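Local coordinates for uncharacterized protein (Proteus penneri, PDB 3RD4) that is of unknown function, belongs to the DUF2500 family, and folds as a small, strongly curved antiparallel beta sheet that assembles with further copies of itself, at residues I12-I17 / N63-M68; Y7-I12 / V40-T45; L52-D57 / L72-S77. All blocks are in the same frame, centred on the assembly; numbering follows the deposited sequence.

Contact 1 of 3, residues I12-I17 / N63-M68; sequences IDKKEI and NIEPEM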
ATOM      1  N   ILE B  12      12.508  14.787  -0.764  1.00 38.41           N
ATOM      2  CA  ILE B  12      11.568  15.009  -1.851  1.00 37.92           C
ATOM      3  C   ILE B  12      10.143  15.266  -1.396  1.00 38.49           C
ATOM      4  O   ILE B  12       9.482  16.151  -1.915  1.00 38.84           O
ATOM      5  CB  ILE B  12      11.520  13.802  -2.805  1.00 38.75           C
ATOM      6  CG1 ILE B  12      12.711  13.828  -3.745  1.00 40.26           C
ATOM      7  CG2 ILE B  12      10.247  13.824  -3.623  1.00 38.01           C
ATOM      8  CD1 ILE B  12      14.037  13.696  -3.044  1.00 44.59           C
ATOM      9  N   ASP B  13       9.660  14.490  -0.435  1.00 40.45           N
ATOM     10  CA  ASP B  13       8.280  14.640   0.010  1.00 41.66           C
ATOM     11  C   ASP B  13       8.121  14.732   1.523  1.00 39.28           C
ATOM     12  O   ASP B  13       9.075  14.552   2.264  1.00 40.14           O
ATOM     13  CB  ASP B  13       7.457  13.458  -0.504  1.00 47.85           C
ATOM     14  CG  ASP B  13       6.047  13.855  -0.892  1.00 53.40           C
ATOM     15  OD1 ASP B  13       5.384  14.578  -0.106  1.00 56.24           O
ATOM     16  OD2 ASP B  13       5.604  13.430  -1.987  1.00 56.71           O
ATOM     17  N   LYS B  14       6.898  14.982   1.974  1.00 35.84           N
ATOM     18  CA  LYS B  14       6.627  15.106   3.392  1.00 34.15           C
ATOM     19  C   LYS B  14       5.112  15.134   3.571  1.00 34.60           C
ATOM     20  O   LYS B  14       4.439  15.948   2.950  1.00 35.15           O
ATOM     21  CB  LYS B  14       7.225  16.420   3.902  1.00 31.79           C
ATOM     22  CG  LYS B  14       7.234  16.552   5.405  1.00 30.65           C
ATOM     23  CD  LYS B  14       7.430  18.014   5.852  1.00 29.70           C
ATOM     24  CE  LYS B  14       7.437  18.119   7.392  1.00 29.90           C
ATOM     25  NZ  LYS B  14       7.314  19.486   7.962  1.00 27.95           N
ATOM     26  N   LYS B  15       4.566  14.259   4.413  1.00 34.40           N
ATOM     27  CA  LYS B  15       3.117  14.229   4.646  1.00 32.95           C
ATOM     28  C   LYS B  15       2.744  13.581   5.968  1.00 32.47           C
ATOM     29  O   LYS B  15       3.403  12.644   6.415  1.00 32.19           O
ATOM     30  CB  LYS B  15       2.390  13.461   3.536  1.00 32.76           C
ATOM     31  CG  LYS B  15       2.678  11.947   3.515  1.00 32.67           C
ATOM     32  CD  LYS B  15       1.542  11.143   2.894  1.00 30.19           C
ATOM     33  CE  LYS B  15       1.175  11.659   1.533  1.00 30.29           C
ATOM     34  NZ  LYS B  15      -0.025  10.968   1.025  1.00 30.90           N
ATOM     35  N   GLU B  16       1.677  14.079   6.582  1.00 33.33           N
ATOM     36  CA  GLU B  16       1.193  13.520   7.834  1.00 35.09           C
ATOM     37  C   GLU B  16       0.033  12.561   7.515  1.00 35.22           C
ATOM     38  O   GLU B  16      -0.824  12.868   6.691  1.00 35.26           O
ATOM     39  CB  GLU B  16       0.712  14.629   8.757  1.00 36.58           C
ATOM     40  CG  GLU B  16       0.883  14.277  10.214  1.00 43.55           C
ATOM     41  CD  GLU B  16       0.353  15.346  11.160  1.00 47.94           C
ATOM     42  OE1 GLU B  16       0.602  16.553  10.908  1.00 47.91           O
ATOM     43  OE2 GLU B  16      -0.300  14.962  12.170  1.00 49.83           O
ATOM     44  N   ILE B  17       0.011  11.399   8.162  1.00 35.10           N
ATOM     45  CA  ILE B  17      -1.051  10.428   7.927  1.00 34.51           C
ATOM     46  C   ILE B  17      -1.797  10.050   9.206  1.00 34.78           C
ATOM     47  O   ILE B  17      -1.272   9.275  10.020  1.00 32.98           O
ATOM     48  CB  ILE B  17      -0.485   9.149   7.334  1.00 33.77           C
ATOM     49  CG1 ILE B  17       0.352   9.488   6.108  1.00 33.63           C
ATOM     50  CG2 ILE B  17      -1.623   8.197   6.995  1.00 31.57           C
ATOM     51  CD1 ILE B  17       1.062   8.287   5.504  1.00 34.83           C
ATOM     52  N   ASN B  63      11.188  19.303  11.569  1.00 39.88           N
ATOM     53  CA  ASN B  63      12.416  19.988  11.209  1.00 39.67           C
ATOM     54  C   ASN B  63      12.995  19.552   9.881  1.00 39.51           C
ATOM     55  O   ASN B  63      14.150  19.852   9.581  1.00 40.62           O
ATOM     56  CB  ASN B  63      13.451  19.790  12.311  1.00 39.06           C
ATOM     57  CG  ASN B  63      13.278  20.771  13.436  1.00 40.35           C
ATOM     58  OD1 ASN B  63      13.428  21.974  13.244  1.00 42.79           O
ATOM     59  ND2 ASN B  63      12.952  20.270  14.620  1.00 42.25           N
ATOM     60  N   ILE B  64      12.198  18.845   9.086  1.00 38.82           N
ATOM     61  CA  ILE B  64      12.654  18.375   7.782  1.00 38.64           C
ATOM     62  C   ILE B  64      11.753  18.899   6.674  1.00 39.92           C
ATOM     63  O   ILE B  64      10.571  18.572   6.616  1.00 40.59           O
ATOM     64  CB  ILE B  64      12.671  16.836   7.714  1.00 36.62           C
ATOM     65  CG1 ILE B  64      13.673  16.287   8.719  1.00 35.92           C
ATOM     66  CG2 ILE B  64      13.031  16.376   6.318  1.00 34.46           C
ATOM     67  CD1 ILE B  64      13.535  14.806   8.959  1.00 37.42           C
ATOM     68  N   GLU B  65      12.312  19.722   5.796  1.00 41.17           N
ATOM     69  CA  GLU B  65      11.537  20.257   4.695  1.00 41.65           C
ATOM     70  C   GLU B  65      12.026  19.704   3.386  1.00 40.84           C
ATOM     71  O   GLU B  65      13.159  19.260   3.281  1.00 39.87           O
ATOM     72  CB  GLU B  65      11.614  21.779   4.671  1.00 44.05           C
ATOM     73  CG  GLU B  65      10.561  22.435   5.543  1.00 49.14           C
ATOM     74  CD  GLU B  65       9.160  21.902   5.246  1.00 52.68           C
ATOM     75  OE1 GLU B  65       8.713  21.989   4.081  1.00 52.92           O
ATOM     76  OE2 GLU B  65       8.505  21.393   6.181  1.00 55.40           O
ATOM     77  N   PRO B  66      11.155  19.688   2.374  1.00 41.68           N
ATOM     78  CA  PRO B  66      11.474  19.190   1.030  1.00 43.35           C
ATOM     79  C   PRO B  66      12.521  20.086   0.351  1.00 44.09           C
ATOM     80  O   PRO B  66      12.463  21.315   0.456  1.00 44.36           O
ATOM     81  CB  PRO B  66      10.128  19.247   0.314  1.00 43.59           C
ATOM     82  CG  PRO B  66       9.135  19.060   1.443  1.00 43.47           C
ATOM     83  CD  PRO B  66       9.710  19.927   2.521  1.00 42.05           C
ATOM     84  N   GLU B  67      13.470  19.457  -0.337  1.00 44.98           N
ATOM     85  CA  GLU B  67      14.548  20.148  -1.034  1.00 45.74           C
ATOM     86  C   GLU B  67      15.832  20.299  -0.212  1.00 44.36           C
ATOM     87  O   GLU B  67      16.820  20.862  -0.698  1.00 46.00           O
ATOM     88  CB  GLU B  67      14.081  21.515  -1.530  1.00 49.08           C
ATOM     89  CG  GLU B  67      13.748  21.558  -3.008  1.00 53.79           C
ATOM     90  CD  GLU B  67      12.935  22.786  -3.375  1.00 57.46           C
ATOM     91  OE1 GLU B  67      13.103  23.836  -2.700  1.00 58.68           O
ATOM     92  OE2 GLU B  67      12.136  22.705  -4.339  1.00 59.02           O
ATOM     93  N   MET B  68      15.820  19.824   1.035  1.00 40.94           N
ATOM     94  CA  MET B  68      17.017  19.870   1.878  1.00 37.82           C
ATOM     95  C   MET B  68      17.879  18.693   1.413  1.00 38.32           C
ATOM     96  O   MET B  68      17.357  17.698   0.898  1.00 38.54           O
ATOM     97  CB  MET B  68      16.686  19.636   3.356  1.00 34.48           C
ATOM     98  CG  MET B  68      16.016  20.748   4.122  1.00 30.19           C
ATOM     99  SD  MET B  68      15.722  20.191   5.859  1.00 27.79           S
ATOM    100  CE  MET B  68      14.996  21.680   6.566  1.00 26.58           C
TER
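A classic beta bulge on strand 4-20, where Ile12 and Asp13 both face Thr41 of the neighbouring strand, meets the type II beta turn Glu65 to Met68. Pro66 is the turn residue closest to the bulge: its CA lies 5.1 Å from the CA of Ile12. The proline ring reaches the strand with two carbons. CB of Pro66 lies 3.9 Å from the backbone oxygen of Ile12. CG of Pro66 packs 4.1 Å from CB of Lys14, at the root of the lysine side chain.

Lys14 contributes the largest share of the contact. Its CG stands opposite the backbone N (chi1 -169°), and the chain beyond is fully extended. This stretches it past Pro66 to the carboxylate of Glu65. There NZ of Lys14 forms a salt bridge to OE2 of Glu65, at 2.9 Å. The ammonium approaches OE2 nearly head-on, in line with its C-O bond. Glu65 starts out pointing away from the strand, and a bend at chi2 (-51°) turns its carboxylate back to the lysine. One atom before NZ, CE of Lys14 lies 3.3 Å from O of Ile64, a packing contact beside the ion pair. The backbone N of Lys14 is bonded to OD1 of Asp13, 2.6 Å away, through the lone pair turned away from OD2.

Lys14 is a buried residue, and it also makes a cation-pi contact with Tyr61. The second oxygen of Glu65, OE1, has its own partner, Arg49 of a second subunit, so the carboxylate ties the turn to both the strand and the neighbouring chain. The loop 63-68 joins helix 58-61 to strand 69-75, and its Ile64 and Met68 pack on Val11 of strand 4-20 and Phe82 of strand 78-84.

Contact 2 of 3, residues Y7-I12 / V40-T45; sequences YMVEVI and VTFRLT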
ATOM      1  N   TYR B   7      23.332   7.386   4.119  1.00 50.13           N
ATOM      2  CA  TYR B   7      22.756   7.521   2.793  1.00 49.77           C
ATOM      3  C   TYR B   7      22.719   9.009   2.440  1.00 49.69           C
ATOM      4  O   TYR B   7      21.959   9.771   3.041  1.00 50.09           O
ATOM      5  CB  TYR B   7      21.325   6.970   2.734  1.00 50.97           C
ATOM      6  CG  TYR B   7      21.160   5.525   3.132  1.00 53.96           C
ATOM      7  CD1 TYR B   7      20.765   5.185   4.431  1.00 55.94           C
ATOM      8  CD2 TYR B   7      21.383   4.493   2.218  1.00 54.16           C
ATOM      9  CE1 TYR B   7      20.594   3.851   4.819  1.00 56.27           C
ATOM     10  CE2 TYR B   7      21.217   3.150   2.592  1.00 55.85           C
ATOM     11  CZ  TYR B   7      20.822   2.839   3.899  1.00 57.03           C
ATOM     12  OH  TYR B   7      20.662   1.527   4.296  1.00 58.11           O
ATOM     13  N   MET B   8      23.558   9.429   1.491  1.00 48.66           N
ATOM     14  CA  MET B   8      23.570  10.821   1.049  1.00 47.20           C
ATOM     15  C   MET B   8      22.241  10.970   0.337  1.00 46.94           C
ATOM     16  O   MET B   8      21.988  10.316  -0.675  1.00 47.30           O
ATOM     17  CB  MET B   8      24.741  11.067   0.103  1.00 47.16           C
ATOM     18  CG  MET B   8      26.089  10.907   0.799  1.00 45.14           C
ATOM     19  SD  MET B   8      26.130  11.909   2.306  1.00 41.89           S
ATOM     20  CE  MET B   8      25.736  13.562   1.603  1.00 40.56           C
ATOM     21  N   VAL B   9      21.387  11.836   0.861  1.00 46.24           N
ATOM     22  CA  VAL B   9      20.059  11.951   0.310  1.00 44.17           C
ATOM     23  C   VAL B   9      19.549  13.361   0.081  1.00 43.37           C
ATOM     24  O   VAL B   9      20.242  14.335   0.331  1.00 42.87           O
ATOM     25  CB  VAL B   9      19.093  11.175   1.230  1.00 44.22           C
ATOM     26  CG1 VAL B   9      18.767  11.986   2.468  1.00 42.43           C
ATOM     27  CG2 VAL B   9      17.869  10.791   0.475  1.00 47.12           C
ATOM     28  N   GLU B  10      18.324  13.437  -0.425  1.00 44.70           N
ATOM     29  CA  GLU B  10      17.635  14.695  -0.721  1.00 45.73           C
ATOM     30  C   GLU B  10      16.170  14.501  -0.342  1.00 43.32           C
ATOM     31  O   GLU B  10      15.561  13.487  -0.687  1.00 41.39           O
ATOM     32  CB  GLU B  10      17.760  15.029  -2.216  1.00 49.36           C
ATOM     33  CG  GLU B  10      16.836  16.136  -2.731  1.00 54.49           C
ATOM     34  CD  GLU B  10      17.088  16.488  -4.215  1.00 58.92           C
ATOM     35  OE1 GLU B  10      17.227  15.565  -5.059  1.00 59.20           O
ATOM     36  OE2 GLU B  10      17.134  17.703  -4.535  1.00 61.95           O
ATOM     37  N   VAL B  11      15.619  15.467   0.383  1.00 41.41           N
ATOM     38  CA  VAL B  11      14.237  15.392   0.831  1.00 39.62           C
ATOM     39  C   VAL B  11      13.291  15.756  -0.302  1.00 39.58           C
ATOM     40  O   VAL B  11      13.270  16.894  -0.745  1.00 40.60           O
ATOM     41  CB  VAL B  11      13.995  16.341   2.020  1.00 38.11           C
ATOM     42  CG1 VAL B  11      12.583  16.189   2.509  1.00 37.69           C
ATOM     43  CG2 VAL B  11      14.989  16.043   3.145  1.00 34.95           C
ATOM     44  N   ILE B  12      12.508  14.787  -0.764  1.00 38.41           N
ATOM     45  CA  ILE B  12      11.568  15.009  -1.851  1.00 37.92           C
ATOM     46  C   ILE B  12      10.143  15.266  -1.396  1.00 38.49           C
ATOM     47  O   ILE B  12       9.482  16.151  -1.915  1.00 38.84           O
ATOM     48  CB  ILE B  12      11.520  13.802  -2.805  1.00 38.75           C
ATOM     49  CG1 ILE B  12      12.711  13.828  -3.745  1.00 40.26           C
ATOM     50  CG2 ILE B  12      10.247  13.824  -3.623  1.00 38.01           C
ATOM     51  CD1 ILE B  12      14.037  13.696  -3.044  1.00 44.59           C
ATOM     52  N   VAL B  40       8.373  10.938   5.535  1.00 37.66           N
ATOM     53  CA  VAL B  40       9.085  11.805   4.614  1.00 37.94           C
ATOM     54  C   VAL B  40       9.785  10.922   3.593  1.00 37.49           C
ATOM     55  O   VAL B  40      10.304   9.860   3.922  1.00 36.86           O
ATOM     56  CB  VAL B  40      10.102  12.766   5.345  1.00 37.13           C
ATOM     57  CG1 VAL B  40      10.628  12.156   6.602  1.00 37.97           C
ATOM     58  CG2 VAL B  40      11.256  13.083   4.427  1.00 37.72           C
ATOM     59  N   THR B  41       9.752  11.341   2.338  1.00 38.22           N
ATOM     60  CA  THR B  41      10.386  10.566   1.279  1.00 39.35           C
ATOM     61  C   THR B  41      11.796  11.077   0.959  1.00 39.40           C
ATOM     62  O   THR B  41      11.969  12.204   0.487  1.00 39.99           O
ATOM     63  CB  THR B  41       9.531  10.600  -0.003  1.00 39.16           C
ATOM     64  OG1 THR B  41       8.236  10.060   0.280  1.00 39.07           O
ATOM     65  CG2 THR B  41      10.174   9.770  -1.092  1.00 39.41           C
ATOM     66  N   PHE B  42      12.798  10.240   1.223  1.00 38.67           N
ATOM     67  CA  PHE B  42      14.192  10.576   0.955  1.00 36.91           C
ATOM     68  C   PHE B  42      14.641   9.917  -0.345  1.00 37.71           C
ATOM     69  O   PHE B  42      14.349   8.743  -0.575  1.00 37.51           O
ATOM     70  CB  PHE B  42      15.087  10.072   2.082  1.00 35.88           C
ATOM     71  CG  PHE B  42      14.793  10.690   3.410  1.00 36.18           C
ATOM     72  CD1 PHE B  42      13.991  10.033   4.330  1.00 36.94           C
ATOM     73  CD2 PHE B  42      15.314  11.928   3.741  1.00 35.39           C
ATOM     74  CE1 PHE B  42      13.712  10.604   5.556  1.00 35.36           C
ATOM     75  CE2 PHE B  42      15.039  12.503   4.964  1.00 35.51           C
ATOM     76  CZ  PHE B  42      14.238  11.839   5.874  1.00 35.48           C
ATOM     77  N   ARG B  43      15.335  10.661  -1.203  1.00 38.43           N
ATOM     78  CA  ARG B  43      15.836  10.077  -2.442  1.00 39.49           C
ATOM     79  C   ARG B  43      17.363  10.092  -2.459  1.00 41.46           C
ATOM     80  O   ARG B  43      17.965  11.148  -2.284  1.00 41.55           O
ATOM     81  CB  ARG B  43      15.314  10.838  -3.650  1.00 37.34           C
ATOM     82  CG  ARG B  43      15.916  10.349  -4.957  1.00 38.84           C
ATOM     83  CD  ARG B  43      15.246  11.007  -6.147  1.00 40.06           C
ATOM     84  NE  ARG B  43      13.863  10.562  -6.296  1.00 40.64           N
ATOM     85  CZ  ARG B  43      12.828  11.385  -6.437  1.00 41.36           C
ATOM     86  NH1 ARG B  43      13.020  12.696  -6.448  1.00 41.25           N
ATOM     87  NH2 ARG B  43      11.599  10.897  -6.549  1.00 40.55           N
ATOM     88  N   LEU B  44      17.989   8.928  -2.654  1.00 44.28           N
ATOM     89  CA  LEU B  44      19.454   8.843  -2.697  1.00 47.33           C
ATOM     90  C   LEU B  44      20.013   9.810  -3.731  1.00 49.92           C
ATOM     91  O   LEU B  44      19.623   9.784  -4.903  1.00 50.02           O
ATOM     92  CB  LEU B  44      19.913   7.426  -3.034  1.00 46.31           C
ATOM     93  CG  LEU B  44      20.239   6.487  -1.872  1.00 45.26           C
ATOM     94  CD1 LEU B  44      21.559   6.873  -1.231  1.00 44.47           C
ATOM     95  CD2 LEU B  44      19.116   6.538  -0.871  1.00 45.08           C
ATOM     96  N   THR B  45      20.926  10.663  -3.277  1.00 52.75           N
ATOM     97  CA  THR B  45      21.548  11.670  -4.123  1.00 55.43           C
ATOM     98  C   THR B  45      22.728  11.076  -4.900  1.00 58.02           C
ATOM     99  O   THR B  45      23.359  11.753  -5.717  1.00 58.05           O
ATOM    100  CB  THR B  45      22.025  12.860  -3.270  1.00 55.39           C
ATOM    101  OG1 THR B  45      22.263  13.990  -4.114  1.00 56.68           O
ATOM    102  CG2 THR B  45      23.310  12.504  -2.529  1.00 55.59           C
TER
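N of Thr45, just past the end of strand 34-44, donates to O of Met8 over 2.8 Å. CG2 of Thr45 packs against CB of Met8 beside this bond. At the far end of the pairing between the antiparallel strands 4-20 and 34-44, N of Ile12 bonds to the oxygen of Thr41 at 2.9 Å. Between these ends, Glu10 and Arg43 form a hydrogen-bonded pair. Val9 with Leu44 and Val11 with Phe42 are non-hydrogen-bonded pairs.

Val11 and Phe42 lie side by side and point the same way. CG2 of Val11 is 4.0 Å from CE2 of Phe42. The other branch, CG1 of Val11, is trans to the main-chain N (chi1 -177°) and meets CG2 of Val40 at 3.9 Å. That same Val40 methyl, CG2, covers one face of the Phe42 ring, 3.5 Å above its plane and offset toward the rim. CG1 of Val9 adds a contact with CD2 of Phe42 at 3.7 Å. Further along, CD1 of Leu44 sits 4.0 Å from CB of Tyr7, at the edge of the tyrosine ring and near its plane.

Leu72 and Phe82 of the same chain pack on Val9 and Phe42, so this apolar side faces the core. Arg43 and Glu10 occupy the other side of the sheet. The side chains of Arg43 and Ile12 cross at about a right angle; NE of Arg43 forms a salt bridge with Asp51. The pairing is two-sided: Val9, Val11, Val40 and Phe42 pack toward the core, while Glu10 and Arg43, partly exposed, lie on the other face; backbone bonds join the strands.

Contact 3 of 3, residues L52-D57 / L72-S77; sequences LVLNID and LFMQGS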
ATOM      1  N   LEU B  52      13.601   6.299  -0.165  1.00 41.93           N
ATOM      2  CA  LEU B  52      13.280   5.776   1.153  1.00 37.91           C
ATOM      3  C   LEU B  52      12.037   6.509   1.618  1.00 36.51           C
ATOM      4  O   LEU B  52      12.001   7.741   1.636  1.00 36.78           O
ATOM      5  CB  LEU B  52      14.429   6.028   2.147  1.00 36.19           C
ATOM      6  CG  LEU B  52      15.641   5.089   2.151  1.00 34.01           C
ATOM      7  CD1 LEU B  52      15.119   3.674   2.150  1.00 32.97           C
ATOM      8  CD2 LEU B  52      16.534   5.300   0.950  1.00 30.87           C
ATOM      9  N   VAL B  53      10.999   5.769   1.969  1.00 34.60           N
ATOM     10  CA  VAL B  53       9.795   6.427   2.447  1.00 33.11           C
ATOM     11  C   VAL B  53       9.574   5.990   3.893  1.00 32.27           C
ATOM     12  O   VAL B  53       8.744   5.128   4.193  1.00 32.62           O
ATOM     13  CB  VAL B  53       8.576   6.079   1.569  1.00 30.87           C
ATOM     14  CG1 VAL B  53       7.567   7.225   1.634  1.00 30.51           C
ATOM     15  CG2 VAL B  53       9.021   5.850   0.132  1.00 27.95           C
ATOM     16  N   LEU B  54      10.335   6.612   4.784  1.00 29.48           N
ATOM     17  CA  LEU B  54      10.295   6.295   6.201  1.00 28.11           C
ATOM     18  C   LEU B  54       9.285   7.090   7.027  1.00 28.52           C
ATOM     19  O   LEU B  54       8.922   8.226   6.686  1.00 26.80           O
ATOM     20  CB  LEU B  54      11.687   6.508   6.807  1.00 24.75           C
ATOM     21  CG  LEU B  54      12.872   6.367   5.849  1.00 21.48           C
ATOM     22  CD1 LEU B  54      14.151   6.788   6.530  1.00 19.17           C
ATOM     23  CD2 LEU B  54      12.961   4.934   5.369  1.00 19.32           C
ATOM     24  N   ASN B  55       8.838   6.473   8.121  1.00 28.53           N
ATOM     25  CA  ASN B  55       7.923   7.116   9.057  1.00 28.68           C
ATOM     26  C   ASN B  55       8.863   7.490  10.177  1.00 28.16           C
ATOM     27  O   ASN B  55       9.598   6.647  10.672  1.00 28.48           O
ATOM     28  CB  ASN B  55       6.870   6.137   9.558  1.00 30.18           C
ATOM     29  CG  ASN B  55       6.063   5.544   8.433  1.00 32.67           C
ATOM     30  OD1 ASN B  55       5.517   6.272   7.590  1.00 32.75           O
ATOM     31  ND2 ASN B  55       5.975   4.215   8.406  1.00 33.79           N
ATOM     32  N   ILE B  56       8.867   8.758  10.554  1.00 27.42           N
ATOM     33  CA  ILE B  56       9.775   9.222  11.582  1.00 27.93           C
ATOM     34  C   ILE B  56       8.994   9.901  12.689  1.00 30.40           C
ATOM     35  O   ILE B  56       7.818  10.210  12.514  1.00 32.55           O
ATOM     36  CB  ILE B  56      10.796  10.223  10.978  1.00 26.75           C
ATOM     37  CG1 ILE B  56      10.077  11.464  10.457  1.00 26.68           C
ATOM     38  CG2 ILE B  56      11.489   9.615   9.783  1.00 24.25           C
ATOM     39  CD1 ILE B  56      11.018  12.502   9.893  1.00 31.02           C
ATOM     40  N   ASP B  57       9.645  10.138  13.824  1.00 31.84           N
ATOM     41  CA  ASP B  57       9.005  10.798  14.965  1.00 33.94           C
ATOM     42  C   ASP B  57       8.485  12.202  14.628  1.00 34.53           C
ATOM     43  O   ASP B  57       8.967  12.853  13.692  1.00 33.63           O
ATOM     44  CB  ASP B  57       9.998  10.885  16.103  1.00 34.98           C
ATOM     45  CG  ASP B  57      11.305  11.474  15.653  1.00 36.88           C
ATOM     46  OD1 ASP B  57      11.561  12.665  15.985  1.00 36.75           O
ATOM     47  OD2 ASP B  57      12.049  10.742  14.947  1.00 36.92           O
ATOM     48  N   LEU B  72      21.695  10.862   5.764  1.00 39.07           N
ATOM     49  CA  LEU B  72      20.579  10.175   6.386  1.00 37.75           C
ATOM     50  C   LEU B  72      21.156   8.971   7.122  1.00 38.26           C
ATOM     51  O   LEU B  72      21.909   8.201   6.540  1.00 38.21           O
ATOM     52  CB  LEU B  72      19.586   9.724   5.313  1.00 35.64           C
ATOM     53  CG  LEU B  72      18.598   8.619   5.681  1.00 33.56           C
ATOM     54  CD1 LEU B  72      17.764   9.064   6.854  1.00 33.92           C
ATOM     55  CD2 LEU B  72      17.719   8.303   4.498  1.00 33.36           C
ATOM     56  N   PHE B  73      20.853   8.822   8.404  1.00 38.68           N
ATOM     57  CA  PHE B  73      21.353   7.660   9.140  1.00 38.33           C
ATOM     58  C   PHE B  73      20.192   6.702   9.365  1.00 38.25           C
ATOM     59  O   PHE B  73      19.103   7.105   9.785  1.00 37.74           O
ATOM     60  CB  PHE B  73      21.950   8.060  10.500  1.00 38.35           C
ATOM     61  CG  PHE B  73      23.139   8.970  10.404  1.00 38.26           C
ATOM     62  CD1 PHE B  73      22.971  10.349  10.338  1.00 38.86           C
ATOM     63  CD2 PHE B  73      24.425   8.449  10.349  1.00 37.25           C
ATOM     64  CE1 PHE B  73      24.071  11.200  10.219  1.00 39.42           C
ATOM     65  CE2 PHE B  73      25.530   9.288  10.230  1.00 38.27           C
ATOM     66  CZ  PHE B  73      25.353  10.669  10.162  1.00 39.06           C
ATOM     67  N   MET B  74      20.414   5.431   9.080  1.00 38.71           N
ATOM     68  CA  MET B  74      19.363   4.450   9.275  1.00 39.88           C
ATOM     69  C   MET B  74      19.918   3.207   9.923  1.00 41.37           C
ATOM     70  O   MET B  74      21.015   2.759   9.592  1.00 41.32           O
ATOM     71  CB  MET B  74      18.731   4.058   7.943  1.00 40.12           C
ATOM     72  CG  MET B  74      17.603   4.950   7.461  1.00 40.05           C
ATOM     73  SD  MET B  74      17.051   4.413   5.832  1.00 39.97           S
ATOM     74  CE  MET B  74      16.341   2.849   6.258  1.00 37.41           C
ATOM     75  N   GLN B  75      19.153   2.660  10.855  1.00 43.56           N
ATOM     76  CA  GLN B  75      19.540   1.435  11.531  1.00 45.62           C
ATOM     77  C   GLN B  75      18.661   0.419  10.829  1.00 46.44           C
ATOM     78  O   GLN B  75      17.455   0.321  11.101  1.00 45.78           O
ATOM     79  CB  GLN B  75      19.185   1.501  13.008  1.00 47.28           C
ATOM     80  CG  GLN B  75      20.066   0.668  13.893  1.00 51.19           C
ATOM     81  CD  GLN B  75      19.407   0.400  15.221  1.00 55.35           C
ATOM     82  OE1 GLN B  75      18.482  -0.410  15.304  1.00 57.24           O
ATOM     83  NE2 GLN B  75      19.861   1.089  16.267  1.00 55.65           N
ATOM     84  N   GLY B  76      19.261  -0.322   9.904  1.00 47.13           N
ATOM     85  CA  GLY B  76      18.492  -1.286   9.154  1.00 47.83           C
ATOM     86  C   GLY B  76      17.514  -0.523   8.276  1.00 49.24           C
ATOM     87  O   GLY B  76      17.922   0.151   7.314  1.00 48.84           O
ATOM     88  N   SER B  77      16.227  -0.606   8.616  1.00 48.88           N
ATOM     89  CA  SER B  77      15.180   0.065   7.840  1.00 49.29           C
ATOM     90  C   SER B  77      14.510   1.184   8.629  1.00 49.06           C
ATOM     91  O   SER B  77      13.625   1.884   8.118  1.00 48.45           O
ATOM     92  CB  SER B  77      14.112  -0.941   7.423  1.00 49.79           C
ATOM     93  OG  SER B  77      13.367  -1.364   8.554  1.00 50.99           O
TER
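Leu52 and Leu54 meet Leu72 and Met74 across the inside of the strongly curved antiparallel sheet. They join its edge strand 50-56 to strand 69-75. The two strands are not neighbours in the sheet. Their axes come no closer than 11.2 Å and cross at 75°, so the contact is made by side chains, and no hydrogen bond spans it.

The tight part centres on the sulfur of Met74. SD of Met74 lies 3.8 Å from CD1 of Leu54 and 4.0 Å from CG of Leu52, so it touches both leucines. The Met74 side chain runs obliquely across both of them. Its chain runs straight out from the strand through chi2, and the turn at chi3 (67°) then swings CE of Met74 to within 4.1 Å of CD2 of Leu54. Both methyls of Leu54 thus touch the end of Met74.

Packing is looser around Leu72. CD1 of Leu72 is 4.3 Å from CD1 of Leu54, and CD2 of Leu72 is 4.5 Å from CG of Leu52. Leu72 also packs on Val9 and Phe79, while Leu52 also touches Leu44. All four of these side chains, Leu52, Leu54, Leu72 and Met74, are buried. The contact is loose at its Ser77 end, where the chain has left strand 69-75 and only the backbone oxygen of Ser77 comes near.

The edge of strand 50-56 is extended by another chain: Leu52 and Val53 pair in parallel with a strand of a third subunit. Leu54 also packs on Asn20 of that subunit, and Ser77 on its Ile34. At the fringe of the contact, CD2 of Leu54 lies 4.2 Å from the backbone oxygen of Ser77.

How the contacts relate
Contacts 1 and 2 share Ile12 on strand 4-20, and their centres are 10 Å apart. Val11 joins them through its backbone: its O lies 2.6 Å from N of Glu67, and its N lies 2.9 Å from O of Met68, both probable hydrogen bonds. Contacts 2 and 3 are also 10 Å apart, centre to centre. Probable backbone bonds link them at Phe42 with Leu52 and at Tyr7 with Leu72. Contact 1 is farther from contact 3, about 13 Å between centres, and touches it where CD1 of Ile64 packs 3.5 Å from CD1 of Ile56. Contacts 2 and 3 lie within the curved sheet; contact 1 lays the loop 63-68 against its strand 4-20.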